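Local coordinates for protein citrate synthase (Pyrobaculum aerophilum, PDB 2IBP) that probably catalyses the condensation of oxaloacetate with acetyl-CoA and water to citrate and CoA, the entry step of the tricarboxylic acid cycle, at residues A147-M158 with M369-L380; P217-V226 with A239-H249. One frame throughout, in Å; residues are numbered along the deposited sequence.

Interaction 1: A147-M158 with M369-L380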
loop_
_atom_site.group_PDB
_atom_site.type_symbol
_atom_site.label_atom_id
_atom_site.label_comp_id
_atom_site.label_asym_id
_atom_site.label_seq_id
_atom_site.Cartn_x
_atom_site.Cartn_y
_atom_site.Cartn_z
ATOM N N ALA A 147 -1.076 5.896 -19.123
ATOM C CA ALA A 147 -0.473 6.039 -17.792
ATOM C C ALA A 147 -0.274 7.523 -17.441
ATOM O O ALA A 147 -0.546 7.952 -16.326
ATOM C CB ALA A 147 0.848 5.276 -17.705
ATOM N N TYR A 148 0.198 8.315 -18.394
ATOM C CA TYR A 148 0.418 9.742 -18.120
ATOM C C TYR A 148 -0.904 10.480 -17.962
ATOM O O TYR A 148 -1.032 11.387 -17.121
ATOM C CB TYR A 148 1.322 10.365 -19.179
ATOM C CG TYR A 148 2.778 10.059 -18.911
ATOM C CD1 TYR A 148 3.327 8.822 -19.229
ATOM C CD2 TYR A 148 3.568 10.956 -18.208
ATOM C CE1 TYR A 148 4.648 8.521 -18.920
ATOM C CE2 TYR A 148 4.890 10.679 -17.903
ATOM C CZ TYR A 148 5.427 9.458 -18.250
ATOM O OH TYR A 148 6.746 9.184 -17.941
ATOM N N ARG A 149 -1.901 10.098 -18.747
ATOM C CA ARG A 149 -3.237 10.676 -18.619
ATOM C C ARG A 149 -3.754 10.407 -17.192
ATOM O O ARG A 149 -4.293 11.289 -16.530
ATOM C CB ARG A 149 -4.181 10.056 -19.655
ATOM C CG ARG A 149 -5.425 10.864 -20.011
ATOM C CD ARG A 149 -6.218 10.179 -21.150
ATOM N NE ARG A 149 -5.353 9.815 -22.275
ATOM C CZ ARG A 149 -5.671 8.948 -23.235
ATOM N NH1 ARG A 149 -6.842 8.317 -23.224
ATOM N NH2 ARG A 149 -4.795 8.679 -24.195
ATOM N N ILE A 150 -3.599 9.164 -16.739
ATOM C CA ILE A 150 -4.054 8.761 -15.403
ATOM C C ILE A 150 -3.302 9.504 -14.314
ATOM O O ILE A 150 -3.898 9.938 -13.311
ATOM C CB ILE A 150 -3.950 7.234 -15.216
ATOM C CG1 ILE A 150 -4.898 6.545 -16.208
ATOM C CG2 ILE A 150 -4.270 6.837 -13.763
ATOM C CD1 ILE A 150 -4.585 5.076 -16.497
ATOM N N ALA A 151 -1.993 9.624 -14.490
ATOM C CA ALA A 151 -1.148 10.369 -13.553
ATOM C C ALA A 151 -1.652 11.815 -13.431
ATOM O O ALA A 151 -1.824 12.333 -12.319
ATOM C CB ALA A 151 0.312 10.327 -13.975
ATOM N N GLU A 152 -1.953 12.452 -14.561
ATOM C CA GLU A 152 -2.505 13.811 -14.537
ATOM C C GLU A 152 -3.840 13.875 -13.782
ATOM O O GLU A 152 -4.074 14.773 -12.985
ATOM C CB GLU A 152 -2.700 14.336 -15.966
ATOM C CG GLU A 152 -1.421 14.580 -16.683
ATOM C CD GLU A 152 -1.615 15.191 -18.057
ATOM O OE1 GLU A 152 -2.778 15.416 -18.476
ATOM O OE2 GLU A 152 -0.586 15.491 -18.690
ATOM N N LYS A 153 -4.687 12.878 -13.987
ATOM C CA LYS A 153 -5.978 12.844 -13.331
ATOM C C LYS A 153 -5.807 12.765 -11.833
ATOM O O LYS A 153 -6.527 13.417 -11.088
ATOM C CB LYS A 153 -6.810 11.674 -13.804
ATOM C CG LYS A 153 -7.343 11.837 -15.197
ATOM C CD LYS A 153 -8.029 10.582 -15.613
ATOM C CE LYS A 153 -8.539 10.640 -17.011
ATOM N NZ LYS A 153 -9.094 9.296 -17.350
ATOM N N LEU A 154 -4.888 11.919 -11.382
ATOM C CA LEU A 154 -4.648 11.788 -9.936
ATOM C C LEU A 154 -4.176 13.114 -9.299
ATOM O O LEU A 154 -4.616 13.500 -8.215
ATOM C CB LEU A 154 -3.627 10.672 -9.702
ATOM C CG LEU A 154 -4.271 9.284 -9.761
ATOM C CD1 LEU A 154 -3.301 8.182 -10.137
ATOM C CD2 LEU A 154 -4.997 8.942 -8.454
ATOM N N VAL A 155 -3.298 13.813 -9.992
ATOM C CA VAL A 155 -2.798 15.091 -9.500
ATOM C C VAL A 155 -3.959 16.110 -9.490
ATOM O O VAL A 155 -4.134 16.876 -8.543
ATOM C CB VAL A 155 -1.649 15.572 -10.386
ATOM C CG1 VAL A 155 -1.223 17.002 -9.997
ATOM C CG2 VAL A 155 -0.484 14.597 -10.293
ATOM N N ALA A 156 -4.769 16.093 -10.540
ATOM C CA ALA A 156 -5.879 17.040 -10.647
ATOM C C ALA A 156 -7.005 16.831 -9.660
ATOM O O ALA A 156 -7.640 17.789 -9.225
ATOM C CB ALA A 156 -6.438 17.021 -12.077
ATOM N N LYS A 157 -7.268 15.569 -9.328
ATOM C CA LYS A 157 -8.415 15.213 -8.525
ATOM C C LYS A 157 -8.183 15.280 -7.030
ATOM O O LYS A 157 -9.147 15.422 -6.273
ATOM C CB LYS A 157 -8.896 13.815 -8.905
ATOM C CG LYS A 157 -9.417 13.750 -10.325
ATOM C CD LYS A 157 -9.664 12.341 -10.782
ATOM C CE LYS A 157 -10.058 12.344 -12.252
ATOM N NZ LYS A 157 -11.406 12.900 -12.475
ATOM N N MET A 158 -6.937 15.140 -6.593
ATOM C CA MET A 158 -6.693 15.060 -5.153
ATOM C C MET A 158 -7.328 16.220 -4.370
ATOM O O MET A 158 -8.005 15.990 -3.371
ATOM C CB MET A 158 -5.220 14.908 -4.842
ATOM C CG MET A 158 -4.953 14.318 -3.488
ATOM S SD MET A 158 -5.467 12.585 -3.387
ATOM C CE MET A 158 -4.390 11.818 -4.556
ATOM N N MET A 369 -2.050 16.092 -1.572
ATOM C CA MET A 369 -2.335 16.913 -2.761
ATOM C C MET A 369 -1.050 17.373 -3.429
ATOM O O MET A 369 -0.996 17.499 -4.649
ATOM C CB MET A 369 -3.169 18.138 -2.390
ATOM C CG MET A 369 -4.603 17.787 -2.114
ATOM S SD MET A 369 -5.426 19.073 -1.161
ATOM C CE MET A 369 -4.795 20.556 -1.939
ATOM N N SER A 370 -0.027 17.651 -2.636
ATOM C CA SER A 370 1.250 18.035 -3.171
ATOM C C SER A 370 2.022 16.838 -3.744
ATOM O O SER A 370 2.424 16.806 -4.921
ATOM C CB SER A 370 2.109 18.668 -2.082
ATOM O OG SER A 370 3.390 18.942 -2.578
ATOM N N ARG A 371 2.212 15.850 -2.877
ATOM C CA ARG A 371 3.070 14.715 -3.159
ATOM C C ARG A 371 2.557 13.732 -4.195
ATOM O O ARG A 371 3.334 12.967 -4.748
ATOM C CB ARG A 371 3.363 13.979 -1.857
ATOM C CG ARG A 371 4.315 12.811 -1.973
ATOM C CD ARG A 371 5.688 13.177 -2.523
ATOM N NE ARG A 371 6.258 14.326 -1.801
ATOM C CZ ARG A 371 7.003 14.232 -0.702
ATOM N NH1 ARG A 371 7.432 13.057 -0.259
ATOM N NH2 ARG A 371 7.396 15.323 -0.069
ATOM N N VAL A 372 1.271 13.801 -4.502
ATOM C CA VAL A 372 0.702 12.873 -5.469
ATOM C C VAL A 372 1.470 12.929 -6.789
ATOM O O VAL A 372 1.688 11.896 -7.435
ATOM C CB VAL A 372 -0.794 13.093 -5.672
ATOM C CG1 VAL A 372 -1.074 14.512 -6.100
ATOM C CG2 VAL A 372 -1.351 12.050 -6.657
ATOM N N VAL A 373 1.961 14.108 -7.173
ATOM C CA VAL A 373 2.708 14.160 -8.420
ATOM C C VAL A 373 4.024 13.386 -8.322
ATOM O O VAL A 373 4.412 12.703 -9.257
ATOM C CB VAL A 373 2.923 15.583 -8.964
ATOM C CG1 VAL A 373 3.848 16.413 -8.083
ATOM C CG2 VAL A 373 3.464 15.495 -10.402
ATOM N N GLY A 374 4.704 13.484 -7.184
ATOM C CA GLY A 374 5.914 12.713 -6.970
ATOM C C GLY A 374 5.593 11.225 -7.008
ATOM O O GLY A 374 6.282 10.450 -7.653
ATOM N N TRP A 375 4.517 10.820 -6.342
ATOM C CA TRP A 375 4.160 9.413 -6.308
ATOM C C TRP A 375 3.959 8.865 -7.706
ATOM O O TRP A 375 4.551 7.839 -8.052
ATOM C CB TRP A 375 2.901 9.168 -5.491
ATOM C CG TRP A 375 3.032 9.444 -4.040
ATOM C CD1 TRP A 375 4.123 9.276 -3.274
ATOM C CD2 TRP A 375 1.954 9.758 -3.144
ATOM N NE1 TRP A 375 3.830 9.566 -1.959
ATOM C CE2 TRP A 375 2.502 9.869 -1.860
ATOM C CE3 TRP A 375 0.588 9.998 -3.316
ATOM C CZ2 TRP A 375 1.737 10.209 -0.751
ATOM C CZ3 TRP A 375 -0.169 10.365 -2.211
ATOM C CH2 TRP A 375 0.413 10.471 -0.951
ATOM N N VAL A 376 3.118 9.528 -8.495
ATOM C CA VAL A 376 2.836 9.035 -9.853
ATOM C C VAL A 376 4.093 9.079 -10.742
ATOM O O VAL A 376 4.358 8.135 -11.506
ATOM C CB VAL A 376 1.595 9.670 -10.497
ATOM C CG1 VAL A 376 0.368 9.376 -9.648
ATOM C CG2 VAL A 376 1.781 11.186 -10.684
ATOM N N ALA A 377 4.901 10.126 -10.613
ATOM C CA ALA A 377 6.147 10.217 -11.390
ATOM C C ALA A 377 7.058 9.048 -11.036
ATOM O O ALA A 377 7.723 8.462 -11.894
ATOM C CB ALA A 377 6.870 11.539 -11.123
ATOM N N HIS A 378 7.135 8.738 -9.742
ATOM C CA HIS A 378 7.991 7.646 -9.281
ATOM C C HIS A 378 7.518 6.304 -9.808
ATOM O O HIS A 378 8.325 5.506 -10.238
ATOM C CB HIS A 378 8.085 7.614 -7.767
ATOM C CG HIS A 378 9.153 8.495 -7.211
ATOM N ND1 HIS A 378 10.472 8.100 -7.120
ATOM C CD2 HIS A 378 9.095 9.731 -6.659
ATOM C CE1 HIS A 378 11.182 9.066 -6.571
ATOM N NE2 HIS A 378 10.374 10.074 -6.297
ATOM N N VAL A 379 6.206 6.098 -9.821
ATOM C CA VAL A 379 5.634 4.860 -10.363
ATOM C C VAL A 379 5.977 4.722 -11.844
ATOM O O VAL A 379 6.503 3.692 -12.280
ATOM C CB VAL A 379 4.124 4.776 -10.168
ATOM C CG1 VAL A 379 3.526 3.649 -11.039
ATOM C CG2 VAL A 379 3.828 4.558 -8.680
ATOM N N LEU A 380 5.712 5.773 -12.612
ATOM C CA LEU A 380 5.993 5.733 -14.040
ATOM C C LEU A 380 7.469 5.489 -14.297
ATOM O O LEU A 380 7.826 4.744 -15.214
ATOM C CB LEU A 380 5.502 6.994 -14.729
ATOM C CG LEU A 380 3.986 7.173 -14.629
ATOM C CD1 LEU A 380 3.556 8.488 -15.244
ATOM C CD2 LEU A 380 3.214 6.024 -15.240
HETATM O O HOH W 1 -3.085 18.012 -6.287
#
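In the mainly helical large domain of the citrate synthase fold, 147-158 and 369-380 form an antiparallel helix pair, in which Ala147, Tyr148 and Ala151 meet Leu380 at one end and Met158 meets Met369 at the other. The segment axes approach to 8.6 Å, their N-to-C directions 168° apart, close enough that small or beta-branched residues suit the middle. Leu380 spreads its two methyls: CD1 sits 3.6 Å from the centroid of the Tyr148 ring, 9° off the normal, a CH-pi contact over the face, while CD2 presses on Ala147 CB at a tight 3.5 Å. The Tyr148 ring comes from the flank of its helix, with CG anti to the carbonyl carbon (chi1 -80°). One turn on, the methyl of Ala151 is met by Val376 CG2 at 3.7 Å, and Val376 CG1 turns instead to Leu154 CD1. Val155 puts CG2 against CA and CB of Val373, whereas its own CA faces Val372 CG1. Met158 is bent at chi2 and chi3, which lets an unbranched, flexible chain fold its CE back onto Val372 CG2 at 3.7 Å while its CG crosses Met369 CG. No direct hydrogen bond joins the helices; instead, one water donates to both Val155 O and Met369 O, at 2.7 Å from each oxygen.

Interaction 2: P217-V226 with A239-H249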
loop_
_atom_site.group_PDB
_atom_site.type_symbol
_atom_site.label_atom_id
_atom_site.label_comp_id
_atom_site.label_asym_id
_atom_site.label_seq_id
_atom_site.Cartn_x
_atom_site.Cartn_y
_atom_site.Cartn_z
ATOM N N PRO A 217 10.353 8.266 0.689
ATOM C CA PRO A 217 9.815 7.913 1.993
ATOM C C PRO A 217 8.853 6.738 1.878
ATOM O O PRO A 217 8.547 6.268 0.766
ATOM C CB PRO A 217 9.084 9.179 2.437
ATOM C CG PRO A 217 8.743 9.880 1.182
ATOM C CD PRO A 217 9.780 9.518 0.165
ATOM N N ALA A 218 8.309 6.317 3.008
ATOM C CA ALA A 218 7.477 5.126 3.034
ATOM C C ALA A 218 6.269 5.190 2.108
ATOM O O ALA A 218 5.904 4.183 1.504
ATOM C CB ALA A 218 7.048 4.805 4.468
ATOM N N SER A 219 5.676 6.371 1.931
ATOM C CA SER A 219 4.499 6.479 1.077
ATOM C C SER A 219 4.899 6.245 -0.388
ATOM O O SER A 219 4.279 5.473 -1.118
ATOM C CB SER A 219 3.807 7.825 1.261
ATOM O OG SER A 219 4.693 8.883 1.009
ATOM N N THR A 220 5.987 6.876 -0.800
ATOM C CA THR A 220 6.504 6.683 -2.156
ATOM C C THR A 220 6.938 5.223 -2.364
ATOM O O THR A 220 6.719 4.643 -3.420
ATOM C CB THR A 220 7.641 7.648 -2.419
ATOM O OG1 THR A 220 7.165 8.983 -2.194
ATOM C CG2 THR A 220 8.173 7.532 -3.828
ATOM N N PHE A 221 7.504 4.626 -1.321
ATOM C CA PHE A 221 7.891 3.223 -1.392
ATOM C C PHE A 221 6.676 2.318 -1.534
ATOM O O PHE A 221 6.687 1.381 -2.355
ATOM C CB PHE A 221 8.715 2.852 -0.168
ATOM C CG PHE A 221 9.337 1.495 -0.237
ATOM C CD1 PHE A 221 9.890 1.027 -1.413
ATOM C CD2 PHE A 221 9.546 0.772 0.927
ATOM C CE1 PHE A 221 10.511 -0.187 -1.458
ATOM C CE2 PHE A 221 10.186 -0.448 0.885
ATOM C CZ PHE A 221 10.673 -0.911 -0.307
ATOM N N ALA A 222 5.623 2.602 -0.755
ATOM C CA ALA A 222 4.375 1.828 -0.822
ATOM C C ALA A 222 3.840 1.854 -2.253
ATOM O O ALA A 222 3.418 0.830 -2.785
ATOM C CB ALA A 222 3.330 2.377 0.124
ATOM N N ALA A 223 3.862 3.029 -2.872
ATOM C CA ALA A 223 3.423 3.162 -4.264
ATOM C C ALA A 223 4.272 2.274 -5.178
ATOM O O ALA A 223 3.733 1.645 -6.103
ATOM C CB ALA A 223 3.517 4.616 -4.705
ATOM N N HIS A 224 5.586 2.213 -4.934
ATOM C CA HIS A 224 6.464 1.340 -5.727
ATOM C C HIS A 224 6.097 -0.114 -5.560
ATOM O O HIS A 224 6.116 -0.879 -6.509
ATOM C CB HIS A 224 7.930 1.471 -5.331
ATOM C CG HIS A 224 8.629 2.650 -5.931
ATOM N ND1 HIS A 224 8.589 3.904 -5.360
ATOM C CD2 HIS A 224 9.444 2.748 -7.006
ATOM C CE1 HIS A 224 9.358 4.722 -6.064
ATOM N NE2 HIS A 224 9.875 4.048 -7.077
ATOM N N VAL A 225 5.868 -0.523 -4.323
ATOM C CA VAL A 225 5.593 -1.943 -4.069
ATOM C C VAL A 225 4.308 -2.376 -4.777
ATOM O O VAL A 225 4.253 -3.424 -5.412
ATOM C CB VAL A 225 5.535 -2.234 -2.562
ATOM C CG1 VAL A 225 5.091 -3.689 -2.314
ATOM C CG2 VAL A 225 6.899 -1.996 -1.945
ATOM N N VAL A 226 3.277 -1.556 -4.664
ATOM C CA VAL A 226 2.020 -1.830 -5.302
ATOM C C VAL A 226 2.183 -1.774 -6.807
ATOM O O VAL A 226 1.785 -2.689 -7.511
ATOM C CB VAL A 226 0.920 -0.867 -4.818
ATOM C CG1 VAL A 226 -0.324 -0.971 -5.693
ATOM C CG2 VAL A 226 0.610 -1.130 -3.348
ATOM N N ALA A 239 -2.453 3.238 -1.831
ATOM C CA ALA A 239 -1.478 2.625 -0.928
ATOM C C ALA A 239 -0.510 3.661 -0.355
ATOM O O ALA A 239 -0.183 3.615 0.809
ATOM C CB ALA A 239 -0.702 1.501 -1.628
ATOM N N ALA A 240 -0.039 4.586 -1.190
ATOM C CA ALA A 240 0.829 5.667 -0.723
ATOM C C ALA A 240 0.135 6.471 0.386
ATOM O O ALA A 240 0.737 6.784 1.414
ATOM C CB ALA A 240 1.182 6.576 -1.876
ATOM N N ILE A 241 -1.145 6.772 0.173
ATOM C CA ILE A 241 -1.975 7.483 1.162
ATOM C C ILE A 241 -2.093 6.680 2.447
ATOM O O ILE A 241 -2.016 7.228 3.538
ATOM C CB ILE A 241 -3.343 7.809 0.566
ATOM C CG1 ILE A 241 -3.171 8.829 -0.565
ATOM C CG2 ILE A 241 -4.315 8.333 1.629
ATOM C CD1 ILE A 241 -4.414 9.012 -1.431
ATOM N N ALA A 242 -2.308 5.378 2.304
ATOM C CA ALA A 242 -2.385 4.489 3.471
ATOM C C ALA A 242 -1.120 4.623 4.306
ATOM O O ALA A 242 -1.160 4.705 5.535
ATOM C CB ALA A 242 -2.575 3.057 3.005
ATOM N N ALA A 243 0.026 4.664 3.654
ATOM C CA ALA A 243 1.280 4.787 4.393
ATOM C C ALA A 243 1.411 6.181 4.991
ATOM O O ALA A 243 1.856 6.351 6.130
ATOM C CB ALA A 243 2.475 4.489 3.474
ATOM N N LEU A 244 1.067 7.183 4.192
ATOM C CA LEU A 244 1.196 8.574 4.603
ATOM C C LEU A 244 0.413 8.877 5.882
ATOM O O LEU A 244 0.778 9.750 6.655
ATOM C CB LEU A 244 0.707 9.472 3.472
ATOM C CG LEU A 244 0.741 10.957 3.780
ATOM C CD1 LEU A 244 2.156 11.372 4.057
ATOM C CD2 LEU A 244 0.182 11.743 2.610
ATOM N N LYS A 245 -0.682 8.161 6.077
ATOM C CA LYS A 245 -1.579 8.350 7.203
ATOM C C LYS A 245 -0.927 8.041 8.554
ATOM O O LYS A 245 -1.393 8.528 9.591
ATOM C CB LYS A 245 -2.741 7.378 6.984
ATOM C CG LYS A 245 -3.897 7.482 7.889
ATOM C CD LYS A 245 -4.950 6.501 7.396
ATOM C CE LYS A 245 -6.048 6.374 8.385
ATOM N NZ LYS A 245 -5.500 5.877 9.664
ATOM N N GLY A 246 0.132 7.231 8.546
ATOM C CA GLY A 246 0.784 6.774 9.777
ATOM C C GLY A 246 1.492 7.906 10.482
ATOM O O GLY A 246 2.078 8.768 9.829
ATOM N N PRO A 247 1.471 7.899 11.820
ATOM C CA PRO A 247 2.074 9.017 12.568
ATOM C C PRO A 247 3.586 9.180 12.404
ATOM O O PRO A 247 4.126 10.245 12.741
ATOM C CB PRO A 247 1.709 8.697 14.027
ATOM C CG PRO A 247 1.422 7.237 14.041
ATOM C CD PRO A 247 0.812 6.928 12.710
ATOM N N LEU A 248 4.274 8.150 11.919
ATOM C CA LEU A 248 5.698 8.248 11.682
ATOM C C LEU A 248 6.006 8.908 10.329
ATOM O O LEU A 248 7.175 9.140 10.002
ATOM C CB LEU A 248 6.379 6.883 11.766
ATOM C CG LEU A 248 6.223 6.153 13.092
ATOM C CD1 LEU A 248 7.102 4.877 13.047
ATOM C CD2 LEU A 248 6.644 7.068 14.232
ATOM N N HIS A 249 4.961 9.148 9.530
ATOM C CA HIS A 249 5.144 9.780 8.223
ATOM C C HIS A 249 4.698 11.238 8.198
ATOM O O HIS A 249 5.067 11.993 7.300
ATOM C CB HIS A 249 4.387 9.021 7.137
ATOM C CG HIS A 249 4.949 9.224 5.763
ATOM N ND1 HIS A 249 5.480 10.426 5.336
ATOM C CD2 HIS A 249 4.995 8.393 4.699
ATOM C CE1 HIS A 249 5.868 10.303 4.077
ATOM N NE2 HIS A 249 5.577 9.082 3.667
#
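The imidazole of His249 carries Leu244 CD1 on one face, 3.7 Å above the ring and over its centre, and at its edge, in the ring plane, lies the backbone N of Ser219. This N-H, in the first turn of helix 218-226, gives NE2 a hydrogen bond of 3.2 Å, somewhat bent at 147°. Ser219 OG comes to the same nitrogen from above the ring plane, on the side of Leu244 CD1, and more closely, with 2.8 Å between OG and NE2; either group could be the donor. Two bonds from one residue thus grip NE2 and restrain the ring's rotation. Serine fits because its hydroxyl, held between the backbone N and the carbonyl carbon (chi1 57°), stays beside its own N-H; Trp375 NE1 probably also bonds to this OG. Pro217, at the N-cap position, lays CB 3.7 Å from His249 NE2, on the other side of the ring plane, and crosses the imidazole obliquely.

Beyond the histidine the axes of 218-226 and 239-244 approach to 7.4 Å, which alanines permit. Ser219 CB lies 3.2 Å from Ala240 O, Ala243 CB rests on Ser219 CA, and Ala222 CB meets the methyl of Ala243. At the far end Val226 CG2 pushes against Ala239 CB at a tight 3.4 Å. Lys245 makes a salt bridge to Asp232 of the second subunit, and Phe221 meets Phe221 of that subunit, so the pair forms part of the dimer interface. This is a close antiparallel helical hairpin of the citrate synthase large domain, its histidine-bearing end about 9 Å from the predicted active-site residues: His249 lies that far from Asp346, and Pro217 from His289, measured between side chains.

From the N terminus, the chain first passes through 147-158, within helix 141-169, and later enters 217-226. After the turn 228-232 it returns antiparallel as 239-249, closing the small loop of interaction 2. Only much later does it reach 369-380, where interaction 1 closes a loop of 210 intervening residues; interaction 2 is nested inside it. The two contacts, with centres 14 Å apart, meet through helix 363-382: Trp375 packs on Ala240 and Thr220, and His378 touches His224. That late helix therefore lies against both 147-158 and the hairpin, tying early, middle and late parts of the large domain together, while only interaction 2 reaches the second subunit.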